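Local coordinates for protein type C neurotoxin (Clostridium botulinum, PDB 3PME) that probably binds receptors on the neuronal membrane, gangliosides or phosphatidylethanolamine among them, as the receptor-binding domain of a botulinum C/D mosaic neurotoxin, at residues 72-77 with 212-217; 92-95 with 100-103; 236-241 with 266-271; 357-362 with 390-395. All coordinates share one frame; numbering follows the deposited sequence.

Contact 1 (72-77 with 212-217); sequences SFWIKI and IVYEGQ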
loop_
_atom_site.group_PDB
_atom_site.type_symbol
_atom_site.label_atom_id
_atom_site.label_comp_id
_atom_site.label_asym_id
_atom_site.label_seq_id
_atom_site.Cartn_x
_atom_site.Cartn_y
_atom_site.Cartn_z
ATOM N N SER A 72 -1.680 7.147 16.005
ATOM C CA SER A 72 -1.939 6.460 14.746
ATOM C C SER A 72 -1.214 7.138 13.591
ATOM O O SER A 72 -1.011 8.341 13.602
ATOM C CB SER A 72 -3.437 6.372 14.458
ATOM O OG SER A 72 -3.978 7.643 14.131
ATOM N N PHE A 73 -0.811 6.347 12.602
ATOM C CA PHE A 73 -0.148 6.876 11.408
ATOM C C PHE A 73 0.037 5.724 10.452
ATOM O O PHE A 73 -0.058 4.569 10.859
ATOM C CB PHE A 73 1.232 7.454 11.749
ATOM C CG PHE A 73 2.153 6.478 12.446
ATOM C CD1 PHE A 73 2.122 6.350 13.830
ATOM C CD2 PHE A 73 3.052 5.702 11.729
ATOM C CE1 PHE A 73 2.955 5.458 14.484
ATOM C CE2 PHE A 73 3.899 4.803 12.371
ATOM C CZ PHE A 73 3.848 4.673 13.768
ATOM N N TRP A 74 0.303 6.027 9.180
ATOM C CA TRP A 74 0.707 4.994 8.234
ATOM C C TRP A 74 2.196 5.144 8.000
ATOM O O TRP A 74 2.736 6.246 8.073
ATOM C CB TRP A 74 -0.017 5.152 6.889
ATOM C CG TRP A 74 -1.498 5.115 6.986
ATOM C CD1 TRP A 74 -2.303 6.016 7.623
ATOM C CD2 TRP A 74 -2.365 4.130 6.419
ATOM N NE1 TRP A 74 -3.614 5.650 7.486
ATOM C CE2 TRP A 74 -3.682 4.491 6.757
ATOM C CE3 TRP A 74 -2.154 2.977 5.649
ATOM C CZ2 TRP A 74 -4.786 3.735 6.362
ATOM C CZ3 TRP A 74 -3.252 2.230 5.250
ATOM C CH2 TRP A 74 -4.552 2.613 5.606
ATOM N N ILE A 75 2.862 4.043 7.682
ATOM C CA ILE A 75 4.286 4.083 7.404
ATOM C C ILE A 75 4.609 3.169 6.211
ATOM O O ILE A 75 3.909 2.181 5.957
ATOM C CB ILE A 75 5.103 3.700 8.673
ATOM C CG1 ILE A 75 6.593 4.032 8.508
ATOM C CG2 ILE A 75 4.844 2.239 9.076
ATOM C CD1 ILE A 75 7.354 4.055 9.844
ATOM N N LYS A 76 5.669 3.530 5.492
ATOM C CA LYS A 76 6.118 2.814 4.301
ATOM C C LYS A 76 7.640 2.873 4.351
ATOM O O LYS A 76 8.217 3.960 4.329
ATOM C CB LYS A 76 5.586 3.506 3.043
ATOM C CG LYS A 76 6.095 2.920 1.740
ATOM C CD LYS A 76 5.375 3.583 0.568
ATOM C CE LYS A 76 5.896 3.076 -0.787
ATOM N NZ LYS A 76 7.245 3.634 -1.080
ATOM N N ILE A 77 8.287 1.713 4.463
ATOM C CA ILE A 77 9.721 1.639 4.728
ATOM C C ILE A 77 10.442 0.971 3.549
ATOM O O ILE A 77 10.116 -0.144 3.174
ATOM C CB ILE A 77 10.011 0.894 6.051
ATOM C CG1 ILE A 77 9.209 1.518 7.196
ATOM C CG2 ILE A 77 11.493 0.947 6.386
ATOM C CD1 ILE A 77 9.011 0.578 8.371
ATOM N N ILE A 212 -12.428 2.580 12.221
ATOM C CA ILE A 212 -13.021 3.728 11.552
ATOM C C ILE A 212 -11.929 4.653 11.014
ATOM O O ILE A 212 -12.006 5.113 9.874
ATOM C CB ILE A 212 -13.975 4.480 12.490
ATOM C CG1 ILE A 212 -15.202 3.609 12.763
ATOM C CG2 ILE A 212 -14.404 5.799 11.873
ATOM C CD1 ILE A 212 -16.134 4.182 13.806
ATOM N N VAL A 213 -10.906 4.906 11.825
ATOM C CA VAL A 213 -9.764 5.698 11.370
ATOM C C VAL A 213 -9.077 5.026 10.173
ATOM O O VAL A 213 -8.840 5.658 9.148
ATOM C CB VAL A 213 -8.751 5.956 12.506
ATOM C CG1 VAL A 213 -7.569 6.796 11.999
ATOM C CG2 VAL A 213 -9.426 6.663 13.677
ATOM N N TYR A 214 -8.784 3.741 10.304
ATOM C CA TYR A 214 -8.178 2.955 9.227
ATOM C C TYR A 214 -8.958 3.049 7.916
ATOM O O TYR A 214 -8.394 3.382 6.865
ATOM C CB TYR A 214 -8.064 1.496 9.675
ATOM C CG TYR A 214 -7.551 0.497 8.651
ATOM C CD1 TYR A 214 -6.333 0.681 7.994
ATOM C CD2 TYR A 214 -8.261 -0.671 8.394
ATOM C CE1 TYR A 214 -5.857 -0.272 7.083
ATOM C CE2 TYR A 214 -7.806 -1.613 7.496
ATOM C CZ TYR A 214 -6.604 -1.412 6.838
ATOM O OH TYR A 214 -6.161 -2.368 5.955
ATOM N N GLU A 215 -10.254 2.765 7.961
ATOM C CA GLU A 215 -11.030 2.745 6.719
ATOM C C GLU A 215 -11.204 4.138 6.115
ATOM O O GLU A 215 -11.265 4.298 4.885
ATOM C CB GLU A 215 -12.373 2.049 6.926
ATOM C CG GLU A 215 -12.213 0.601 7.339
ATOM C CD GLU A 215 -13.242 -0.310 6.709
ATOM O OE1 GLU A 215 -13.899 0.112 5.734
ATOM O OE2 GLU A 215 -13.387 -1.454 7.184
ATOM N N GLY A 216 -11.267 5.148 6.972
ATOM C CA GLY A 216 -11.346 6.515 6.504
ATOM C C GLY A 216 -10.099 6.852 5.715
ATOM O O GLY A 216 -10.165 7.393 4.609
ATOM N N GLN A 217 -8.951 6.483 6.267
ATOM C CA GLN A 217 -7.675 6.947 5.743
ATOM C C GLN A 217 -7.100 6.073 4.633
ATOM O O GLN A 217 -6.147 6.475 3.962
ATOM C CB GLN A 217 -6.668 7.096 6.879
ATOM C CG GLN A 217 -7.045 8.201 7.872
ATOM C CD GLN A 217 -6.068 8.297 9.017
ATOM O OE1 GLN A 217 -5.191 7.450 9.163
ATOM N NE2 GLN A 217 -6.202 9.338 9.824
HETATM O O HOH W 1 -3.860 8.185 11.482
#

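Contact 2 (92-95 with 100-103); sequences NSIK and WKLC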
loop_
_atom_site.group_PDB
_atom_site.type_symbol
_atom_site.label_atom_id
_atom_site.label_comp_id
_atom_site.label_asym_id
_atom_site.label_seq_id
_atom_site.Cartn_x
_atom_site.Cartn_y
_atom_site.Cartn_z
ATOM N N ASN A 92 11.168 10.497 17.899
ATOM C CA ASN A 92 11.798 10.539 19.217
ATOM C C ASN A 92 11.110 11.512 20.146
ATOM O O ASN A 92 11.001 12.700 19.840
ATOM C CB ASN A 92 13.266 10.937 19.076
ATOM C CG ASN A 92 14.068 10.661 20.324
ATOM O OD1 ASN A 92 13.525 10.251 21.352
ATOM N ND2 ASN A 92 15.377 10.871 20.238
ATOM N N SER A 93 10.640 11.007 21.281
ATOM C CA SER A 93 10.079 11.860 22.319
ATOM C C SER A 93 10.601 11.390 23.671
ATOM O O SER A 93 9.844 11.280 24.639
ATOM C CB SER A 93 8.547 11.866 22.272
ATOM O OG SER A 93 8.011 12.996 22.949
ATOM N N ILE A 94 11.899 11.092 23.700
ATOM C CA ILE A 94 12.623 10.792 24.933
ATOM C C ILE A 94 13.502 11.975 25.302
ATOM O O ILE A 94 14.331 12.412 24.504
ATOM C CB ILE A 94 13.556 9.587 24.766
ATOM C CG1 ILE A 94 12.767 8.343 24.385
ATOM C CG2 ILE A 94 14.357 9.341 26.060
ATOM C CD1 ILE A 94 11.856 7.878 25.440
ATOM N N LYS A 95 13.320 12.490 26.513
ATOM C CA LYS A 95 14.183 13.532 27.050
ATOM C C LYS A 95 14.456 13.191 28.503
ATOM O O LYS A 95 13.560 12.749 29.212
ATOM C CB LYS A 95 13.500 14.893 26.967
ATOM C CG LYS A 95 13.409 15.435 25.551
ATOM C CD LYS A 95 14.787 15.504 24.909
ATOM C CE LYS A 95 14.697 15.869 23.433
ATOM N NZ LYS A 95 14.053 14.799 22.611
ATOM N N TRP A 100 8.779 8.379 25.055
ATOM C CA TRP A 100 8.497 7.304 24.100
ATOM C C TRP A 100 9.266 7.527 22.814
ATOM O O TRP A 100 9.697 8.648 22.529
ATOM C CB TRP A 100 7.000 7.216 23.800
ATOM C CG TRP A 100 6.396 8.497 23.259
ATOM C CD1 TRP A 100 5.883 9.538 23.983
ATOM C CD2 TRP A 100 6.257 8.863 21.880
ATOM N NE1 TRP A 100 5.426 10.523 23.137
ATOM C CE2 TRP A 100 5.637 10.126 21.841
ATOM C CE3 TRP A 100 6.583 8.232 20.672
ATOM C CZ2 TRP A 100 5.345 10.785 20.636
ATOM C CZ3 TRP A 100 6.287 8.882 19.481
ATOM C CH2 TRP A 100 5.678 10.145 19.476
ATOM N N LYS A 101 9.453 6.453 22.044
ATOM C CA LYS A 101 10.035 6.587 20.709
ATOM C C LYS A 101 9.584 5.443 19.811
ATOM O O LYS A 101 9.114 4.408 20.276
ATOM C CB LYS A 101 11.570 6.651 20.774
ATOM C CG LYS A 101 12.238 5.401 21.327
ATOM C CD LYS A 101 13.762 5.502 21.233
ATOM C CE LYS A 101 14.420 4.341 21.961
ATOM N NZ LYS A 101 15.904 4.463 21.982
ATOM N N LEU A 102 9.696 5.667 18.507
ATOM C CA LEU A 102 9.469 4.632 17.510
ATOM C C LEU A 102 10.775 4.385 16.782
ATOM O O LEU A 102 11.428 5.330 16.323
ATOM C CB LEU A 102 8.421 5.072 16.498
ATOM C CG LEU A 102 8.090 4.049 15.400
ATOM C CD1 LEU A 102 7.262 2.904 15.971
ATOM C CD2 LEU A 102 7.352 4.731 14.255
ATOM N N CYS A 103 11.153 3.115 16.676
ATOM C CA CYS A 103 12.361 2.721 15.946
ATOM C C CYS A 103 12.053 1.694 14.874
ATOM O O CYS A 103 11.010 1.039 14.894
ATOM C CB CYS A 103 13.393 2.107 16.891
ATOM S SG CYS A 103 13.802 3.110 18.313
HETATM O O HOH W 2 4.928 13.312 24.102
#

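Contact 3 (236-241 with 266-271); sequences EYYMIN and KLYTKN. With SO4 (sulfate ion), chain C.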
loop_
_atom_site.group_PDB
_atom_site.type_symbol
_atom_site.label_atom_id
_atom_site.label_comp_id
_atom_site.label_asym_id
_atom_site.label_seq_id
_atom_site.Cartn_x
_atom_site.Cartn_y
_atom_site.Cartn_z
ATOM N N GLU A 236 3.367 3.280 -15.778
ATOM C CA GLU A 236 3.670 1.909 -16.148
ATOM C C GLU A 236 3.550 1.004 -14.934
ATOM O O GLU A 236 4.062 1.315 -13.854
ATOM C CB GLU A 236 5.058 1.800 -16.779
ATOM C CG GLU A 236 5.081 2.434 -18.161
ATOM C CD GLU A 236 6.392 2.238 -18.904
ATOM O OE1 GLU A 236 7.282 1.541 -18.382
ATOM O OE2 GLU A 236 6.511 2.785 -20.024
ATOM N N TYR A 237 2.869 -0.117 -15.123
ATOM C CA TYR A 237 2.754 -1.128 -14.068
ATOM C C TYR A 237 3.070 -2.498 -14.596
ATOM O O TYR A 237 2.644 -2.848 -15.701
ATOM C CB TYR A 237 1.332 -1.187 -13.508
ATOM C CG TYR A 237 0.926 0.071 -12.799
ATOM C CD1 TYR A 237 1.458 0.387 -11.552
ATOM C CD2 TYR A 237 0.007 0.939 -13.365
ATOM C CE1 TYR A 237 1.083 1.565 -10.889
ATOM C CE2 TYR A 237 -0.365 2.097 -12.720
ATOM C CZ TYR A 237 0.170 2.409 -11.486
ATOM O OH TYR A 237 -0.215 3.570 -10.864
ATOM N N TYR A 238 3.790 -3.290 -13.810
ATOM C CA TYR A 238 3.852 -4.716 -14.076
ATOM C C TYR A 238 2.602 -5.307 -13.469
ATOM O O TYR A 238 2.462 -5.395 -12.232
ATOM C CB TYR A 238 5.122 -5.330 -13.494
ATOM C CG TYR A 238 6.374 -4.679 -14.046
ATOM C CD1 TYR A 238 6.901 -5.074 -15.280
ATOM C CD2 TYR A 238 7.008 -3.650 -13.356
ATOM C CE1 TYR A 238 8.040 -4.466 -15.794
ATOM C CE2 TYR A 238 8.150 -3.043 -13.863
ATOM C CZ TYR A 238 8.651 -3.454 -15.083
ATOM O OH TYR A 238 9.782 -2.843 -15.578
ATOM N N MET A 239 1.662 -5.656 -14.336
ATOM C CA MET A 239 0.391 -6.211 -13.907
ATOM C C MET A 239 0.563 -7.682 -13.558
ATOM O O MET A 239 1.056 -8.458 -14.370
ATOM C CB MET A 239 -0.645 -6.037 -15.011
ATOM C CG MET A 239 -2.013 -6.591 -14.675
ATOM S SD MET A 239 -3.142 -6.211 -16.034
ATOM C CE MET A 239 -4.680 -6.874 -15.397
ATOM N N ILE A 240 0.186 -8.057 -12.341
ATOM C CA ILE A 240 0.284 -9.443 -11.923
ATOM C C ILE A 240 -1.024 -9.964 -11.353
ATOM O O ILE A 240 -1.826 -9.216 -10.785
ATOM C CB ILE A 240 1.402 -9.662 -10.867
ATOM C CG1 ILE A 240 1.193 -8.747 -9.659
ATOM C CG2 ILE A 240 2.777 -9.438 -11.497
ATOM C CD1 ILE A 240 1.920 -9.228 -8.396
ATOM N N ASN A 241 -1.236 -11.257 -11.521
ATOM C CA ASN A 241 -2.245 -11.951 -10.759
ATOM C C ASN A 241 -1.701 -12.270 -9.367
ATOM O O ASN A 241 -0.535 -12.627 -9.217
ATOM C CB ASN A 241 -2.641 -13.238 -11.465
ATOM C CG ASN A 241 -3.818 -13.902 -10.808
ATOM O OD1 ASN A 241 -3.659 -14.774 -9.954
ATOM N ND2 ASN A 241 -5.017 -13.464 -11.171
ATOM N N LYS A 266 12.927 -11.147 -8.849
ATOM C CA LYS A 266 12.684 -9.750 -9.196
ATOM C C LYS A 266 11.210 -9.410 -9.365
ATOM O O LYS A 266 10.443 -10.193 -9.940
ATOM C CB LYS A 266 13.442 -9.374 -10.472
ATOM C CG LYS A 266 14.943 -9.270 -10.289
ATOM C CD LYS A 266 15.662 -9.250 -11.622
ATOM C CE LYS A 266 15.269 -8.061 -12.485
ATOM N NZ LYS A 266 16.088 -8.035 -13.734
ATOM N N LEU A 267 10.818 -8.237 -8.869
ATOM C CA LEU A 267 9.465 -7.732 -9.081
ATOM C C LEU A 267 9.304 -6.991 -10.397
ATOM O O LEU A 267 8.222 -6.978 -10.981
ATOM C CB LEU A 267 9.072 -6.784 -7.952
ATOM C CG LEU A 267 8.966 -7.383 -6.561
ATOM C CD1 LEU A 267 8.595 -6.284 -5.596
ATOM C CD2 LEU A 267 7.914 -8.476 -6.586
ATOM N N TYR A 268 10.356 -6.317 -10.851
ATOM C CA TYR A 268 10.248 -5.540 -12.069
ATOM C C TYR A 268 10.696 -6.442 -13.200
ATOM O O TYR A 268 11.892 -6.720 -13.346
ATOM C CB TYR A 268 11.103 -4.273 -12.009
ATOM C CG TYR A 268 10.824 -3.380 -10.814
ATOM C CD1 TYR A 268 9.533 -3.221 -10.318
ATOM C CD2 TYR A 268 11.854 -2.676 -10.205
ATOM C CE1 TYR A 268 9.286 -2.395 -9.231
ATOM C CE2 TYR A 268 11.617 -1.846 -9.119
ATOM C CZ TYR A 268 10.336 -1.713 -8.639
ATOM O OH TYR A 268 10.117 -0.876 -7.559
ATOM N N THR A 269 9.725 -6.893 -13.990
ATOM C CA THR A 269 9.946 -7.973 -14.951
ATOM C C THR A 269 9.988 -7.436 -16.395
ATOM O O THR A 269 10.944 -6.759 -16.769
ATOM C CB THR A 269 8.889 -9.086 -14.785
ATOM O OG1 THR A 269 7.578 -8.523 -14.930
ATOM C CG2 THR A 269 9.009 -9.739 -13.387
ATOM N N LYS A 270 8.958 -7.724 -17.189
ATOM C CA LYS A 270 8.903 -7.305 -18.594
ATOM C C LYS A 270 7.492 -6.888 -18.996
ATOM O O LYS A 270 6.505 -7.267 -18.346
ATOM C CB LYS A 270 9.325 -8.468 -19.505
ATOM C CG LYS A 270 10.735 -8.965 -19.301
ATOM C CD LYS A 270 11.042 -10.090 -20.274
ATOM C CE LYS A 270 10.505 -9.757 -21.646
ATOM N NZ LYS A 270 11.251 -10.475 -22.720
ATOM N N ASN A 271 7.404 -6.156 -20.108
ATOM C CA ASN A 271 6.123 -5.767 -20.698
ATOM C C ASN A 271 5.147 -5.089 -19.731
ATOM O O ASN A 271 4.008 -5.522 -19.593
ATOM C CB ASN A 271 5.429 -6.971 -21.351
ATOM C CG ASN A 271 6.310 -7.674 -22.369
ATOM O OD1 ASN A 271 7.184 -7.061 -22.987
ATOM N ND2 ASN A 271 6.068 -8.963 -22.564
HETATM S S SO4 C . 8.239 -11.779 -24.673
HETATM O O1 SO4 C . 8.355 -12.911 -23.753
HETATM O O2 SO4 C . 7.572 -10.655 -24.041
HETATM O O3 SO4 C . 9.582 -11.368 -25.075
HETATM O O4 SO4 C . 7.475 -12.181 -25.853
HETATM O O HOH W 3 10.464 -3.647 -18.200
HETATM O O HOH W 4 2.203 -5.910 -17.250
#

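Contact 4 (357-362 with 390-395); sequences QIFSSF and TNYETK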
loop_
_atom_site.group_PDB
_atom_site.type_symbol
_atom_site.label_atom_id
_atom_site.label_comp_id
_atom_site.label_asym_id
_atom_site.label_seq_id
_atom_site.Cartn_x
_atom_site.Cartn_y
_atom_site.Cartn_z
ATOM N N GLN A 357 -10.283 -6.219 -8.506
ATOM C CA GLN A 357 -10.903 -7.096 -9.504
ATOM C C GLN A 357 -11.239 -6.311 -10.768
ATOM O O GLN A 357 -11.489 -5.107 -10.719
ATOM C CB GLN A 357 -12.138 -7.780 -8.912
ATOM C CG GLN A 357 -11.760 -8.763 -7.809
ATOM C CD GLN A 357 -12.941 -9.262 -6.994
ATOM O OE1 GLN A 357 -13.830 -8.497 -6.616
ATOM N NE2 GLN A 357 -12.937 -10.561 -6.701
ATOM N N ILE A 358 -11.232 -6.998 -11.897
ATOM C CA ILE A 358 -11.396 -6.342 -13.188
ATOM C C ILE A 358 -12.515 -7.058 -13.919
ATOM O O ILE A 358 -12.538 -8.290 -13.976
ATOM C CB ILE A 358 -10.103 -6.409 -14.008
ATOM C CG1 ILE A 358 -8.964 -5.695 -13.271
ATOM C CG2 ILE A 358 -10.314 -5.775 -15.382
ATOM C CD1 ILE A 358 -7.593 -6.061 -13.788
ATOM N N PHE A 359 -13.455 -6.276 -14.442
ATOM C CA PHE A 359 -14.667 -6.813 -15.045
ATOM C C PHE A 359 -14.858 -6.257 -16.429
ATOM O O PHE A 359 -14.317 -5.208 -16.768
ATOM C CB PHE A 359 -15.887 -6.432 -14.201
ATOM C CG PHE A 359 -15.810 -6.917 -12.787
ATOM C CD1 PHE A 359 -16.257 -8.185 -12.452
ATOM C CD2 PHE A 359 -15.263 -6.119 -11.797
ATOM C CE1 PHE A 359 -16.183 -8.645 -11.140
ATOM C CE2 PHE A 359 -15.172 -6.577 -10.486
ATOM C CZ PHE A 359 -15.630 -7.842 -10.163
ATOM N N SER A 360 -15.638 -6.972 -17.226
ATOM C CA SER A 360 -16.088 -6.458 -18.514
ATOM C C SER A 360 -17.583 -6.696 -18.634
ATOM O O SER A 360 -18.095 -7.723 -18.178
ATOM C CB SER A 360 -15.363 -7.170 -19.654
ATOM O OG SER A 360 -16.009 -6.919 -20.890
ATOM N N SER A 361 -18.284 -5.754 -19.255
ATOM C CA SER A 361 -19.704 -5.953 -19.519
ATOM C C SER A 361 -19.987 -5.923 -21.014
ATOM O O SER A 361 -21.114 -5.661 -21.438
ATOM C CB SER A 361 -20.546 -4.919 -18.769
ATOM O OG SER A 361 -20.064 -3.615 -19.002
ATOM N N PHE A 362 -18.964 -6.204 -21.819
ATOM C CA PHE A 362 -19.168 -6.302 -23.262
ATOM C C PHE A 362 -19.825 -7.634 -23.604
ATOM O O PHE A 362 -19.230 -8.702 -23.413
ATOM C CB PHE A 362 -17.864 -6.126 -24.041
ATOM C CG PHE A 362 -18.075 -5.909 -25.518
ATOM C CD1 PHE A 362 -18.491 -4.676 -25.995
ATOM C CD2 PHE A 362 -17.877 -6.940 -26.417
ATOM C CE1 PHE A 362 -18.699 -4.472 -27.356
ATOM C CE2 PHE A 362 -18.076 -6.745 -27.784
ATOM C CZ PHE A 362 -18.490 -5.508 -28.250
ATOM N N THR A 390 -17.367 -15.876 -17.531
ATOM C CA THR A 390 -18.728 -15.559 -17.109
ATOM C C THR A 390 -19.123 -16.388 -15.890
ATOM O O THR A 390 -18.392 -17.294 -15.479
ATOM C CB THR A 390 -19.758 -15.833 -18.226
ATOM O OG1 THR A 390 -19.822 -17.244 -18.479
ATOM C CG2 THR A 390 -19.395 -15.089 -19.510
ATOM N N ASN A 391 -20.282 -16.076 -15.318
ATOM C CA ASN A 391 -20.807 -16.864 -14.215
ATOM C C ASN A 391 -19.768 -16.987 -13.106
ATOM O O ASN A 391 -19.396 -18.090 -12.692
ATOM C CB ASN A 391 -21.208 -18.244 -14.736
ATOM C CG ASN A 391 -22.244 -18.159 -15.834
ATOM O OD1 ASN A 391 -21.942 -18.340 -17.017
ATOM N ND2 ASN A 391 -23.476 -17.848 -15.450
ATOM N N TYR A 392 -19.315 -15.842 -12.615
ATOM C CA TYR A 392 -18.150 -15.799 -11.748
ATOM C C TYR A 392 -18.483 -15.573 -10.283
ATOM O O TYR A 392 -17.593 -15.284 -9.490
ATOM C CB TYR A 392 -17.202 -14.694 -12.225
ATOM C CG TYR A 392 -17.863 -13.337 -12.376
ATOM C CD1 TYR A 392 -18.126 -12.543 -11.268
ATOM C CD2 TYR A 392 -18.220 -12.847 -13.633
ATOM C CE1 TYR A 392 -18.725 -11.296 -11.402
ATOM C CE2 TYR A 392 -18.816 -11.607 -13.774
ATOM C CZ TYR A 392 -19.069 -10.836 -12.652
ATOM O OH TYR A 392 -19.655 -9.594 -12.805
ATOM N N GLU A 393 -19.759 -15.707 -9.930
ATOM C CA GLU A 393 -20.205 -15.423 -8.568
ATOM C C GLU A 393 -19.387 -16.192 -7.528
ATOM O O GLU A 393 -19.013 -15.643 -6.482
ATOM C CB GLU A 393 -21.699 -15.742 -8.420
ATOM C CG GLU A 393 -22.622 -14.959 -9.372
ATOM C CD GLU A 393 -22.653 -15.505 -10.804
ATOM O OE1 GLU A 393 -22.166 -16.630 -11.049
ATOM O OE2 GLU A 393 -23.184 -14.801 -11.694
ATOM N N THR A 394 -19.090 -17.456 -7.820
ATOM C CA THR A 394 -18.383 -18.306 -6.863
ATOM C C THR A 394 -16.884 -18.052 -6.822
ATOM O O THR A 394 -16.173 -18.649 -6.010
ATOM C CB THR A 394 -18.607 -19.797 -7.160
ATOM O OG1 THR A 394 -18.201 -20.082 -8.503
ATOM C CG2 THR A 394 -20.070 -20.150 -6.996
ATOM N N LYS A 395 -16.405 -17.165 -7.691
ATOM C CA LYS A 395 -14.981 -16.859 -7.762
ATOM C C LYS A 395 -14.630 -15.503 -7.161
ATOM O O LYS A 395 -13.460 -15.106 -7.165
ATOM C CB LYS A 395 -14.492 -16.901 -9.215
ATOM C CG LYS A 395 -14.360 -18.300 -9.791
ATOM C CD LYS A 395 -13.210 -19.056 -9.143
ATOM C CE LYS A 395 -12.947 -20.387 -9.840
ATOM N NZ LYS A 395 -11.890 -21.164 -9.126
HETATM O O HOH W 5 -18.855 -8.224 -15.118
#

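Contact 1 (72-77 with 212-217)
Trp74 and Gln217 form the direct hydrogen bond of this contact: the indole NE1 donates to the side-chain oxygen OE1 at 2.9 Å, with an N-H...O angle of 151°. OE1 lies almost in the indole plane, at the pyrrole edge. A second bond reaches the same oxygen from a water, whose own oxygen stands 2.8 Å from Gln217 OE1 and accepts from Ser72 OG at 2.7 Å. OE1 is thus gripped twice, directly and through the water. The bonds tie helix 207-218, the short link between the jelly-roll (concanavalin-like) half of the domain and its beta-trefoil half, to strand 68-77 of the jelly roll. Apolar contact is made by the far end of the indole. Trp74 CH2 approaches Tyr214 CE1 to 3.5 Å, and the two six-membered rings are near parallel, planes 25° apart, but slid so far that they barely overlap. Tyr214 reaches the indole because its CG stands opposite the backbone N (chi1 176°). Arg196, on the adjacent strand 193-201, makes a cation-pi contact with Trp74 and bonds to the carbonyl of Gln217.

Contact 2 (92-95 with 100-103)
Ser93 and Trp100 face each other as an antiparallel hydrogen-bonded pair, N of Ser93 giving to O of Trp100 at 2.8 Å and N of Trp100 to O of Ser93 at 3.1 Å, while Asn92 and Lys101 make the adjoining non-hydrogen-bonded pair of this beta hairpin. On the face that carries Ser93 and Trp100, the serine CB sits over the indole in a CH-pi contact, 3.6 Å from the centroid of the five-membered ring and 19° off its normal. With CG between the backbone N and the carbonyl carbon (chi1 57°), Trp100 brings its ring back beneath the serine. A water accepts from Trp100 NE1 at 3.0 Å and bonds weakly to Ser93 OG, whose stronger partner is the carbonyl of Thr178. On the face of Asn92 and Lys101 the two side chains run alongside one another, Asn92 OD1 coming 4.1 Å from Lys101 CB. The same OD1 takes the amide of Ile94 at 3.0 Å, an Asx turn in which the donor stands above the carbonyl plane. Past the Ser93-Trp100 pair, Ile94 CG1 packs 3.6 Å from Trp100 O. The faces thus differ in chemistry: serine and indole are buried against Ile179 and Trp111, whereas the asparagine and lysine side remains partly exposed.

Contact 3 (236-241 with 266-271)
Tyr238 lays one ring face on the backbone of residues 268-269, and most of the surface buried here belongs to it. Tyr268 CA stands 4.0 Å from the ring centroid, 21° off the normal, in a CH-pi contact. Next to it Thr269 N is over the same face, 3.5 Å from Tyr238 CE1, and makes no hydrogen bond to the tyrosine side chain. CG of Tyr238 lies anti to its carbonyl carbon (chi1 -58°), a rotation that carries the ring across to the loop.

Tyr268 CB meets the rim of that ring 3.7 Å from Tyr238 CE2, and the two aromatic planes, 27° apart, are slid past one another with little overlap. The Tyr268 hydroxyl bonds to the backbone at Trp412 and Asp409. On the same side of the Tyr238 ring plane, Thr269 OG1 lies 3.5 Å from Tyr238 CD1.

Polar links are made through water. One water is 2.8 Å from Tyr238 OH, which also bonds to the engineered tag residue His416, and gives a weak bond to Thr269 O; another accepts from Met239 N and may donate to Asn271 O. Asn271 ND2 gives a bond of 2.7 Å to sulfate O2 and also bonds to the carbonyl of Ile249, while Lys270 NZ bonds to O3, in a site completed by Tyr248 and Tyr299 and probably filled from the crystallisation liquor.

Strand 238-241 pairs antiparallel with 403-406 in the beta-trefoil half. The loop of residues 266-271, running from strand 255-260 to 273-277, packs over Tyr238, with Ile406 against Tyr268 and strand 247-252 alongside Thr269.

Contact 4 (357-362 with 390-395)
Tyr392 OH and Ser360 O share a water, 2.8 Å from the hydroxyl and 3.2 Å from the carbonyl, to which the water donates. This bridge supplies the polar link between the end of strand 356-360 and the loop of residues 390-395, which have no direct hydrogen bond between them.

Beside the water the contact is aromatic. Phe359 CE1 meets Tyr392 CE1 at 3.7 Å, and the tyrosine atom lies near the plane of the phenylalanine ring, at its edge. The two planes are 48° apart and the centroids 5.5 Å. The hydroxyl oxygen joins in, since Tyr392 OH rests 3.7 Å from Phe359 CD1, so one phenol end serves both the water and the ring. Tyr392 has CG between its backbone N and carbonyl carbon (chi1 53°), which sends the ring back toward the strand.

Each segment also has local bonds that shape its backbone. Ser360 OG accepts from Phe362 N at 3.2 Å, an ST turn just where the strand gives way to loop, and Lys395 N bonds to Tyr392 O at 2.9 Å within the other segment. Thr390 OG1 donates to Asn391 OD1, above the plane of that amide.

Both aromatic residues are partly exposed at the surface of the beta-trefoil half. Strand 356-360 is paired antiparallel with 343-347 and 366-373, Phe359 resting also on Met367. The loop leaves strand 383-389 and leads on to 403-406; near its start Thr390 and Asn391 bond to the backbone of Cys325 and Asn324, next to the Cys321-Cys325 disulfide.

How the contacts relate
Contact 2 lies within the jelly-roll half, and contact 1 joins a strand of it to the linking helix; the two touch where Phe73 packs on Leu102. Contacts 3 and 4 both lie in the beta-trefoil half, joined through Met239 and Ile358. Contact 3 is buried, contacts 1 and 2 are partly so, and contact 4 is at the surface. Only contact 2 has backbone bonds between its segments, as a hairpin; contact 1 adds a direct side-chain bond from an indole to its aromatic packing and water bridge, while contacts 3 and 4 have aromatic packing and water bridges without a direct hydrogen bond across. Helix 207-218 precedes strand 238-241, yet contacts 1 and 3 stay about 8 Å apart at their nearest atoms.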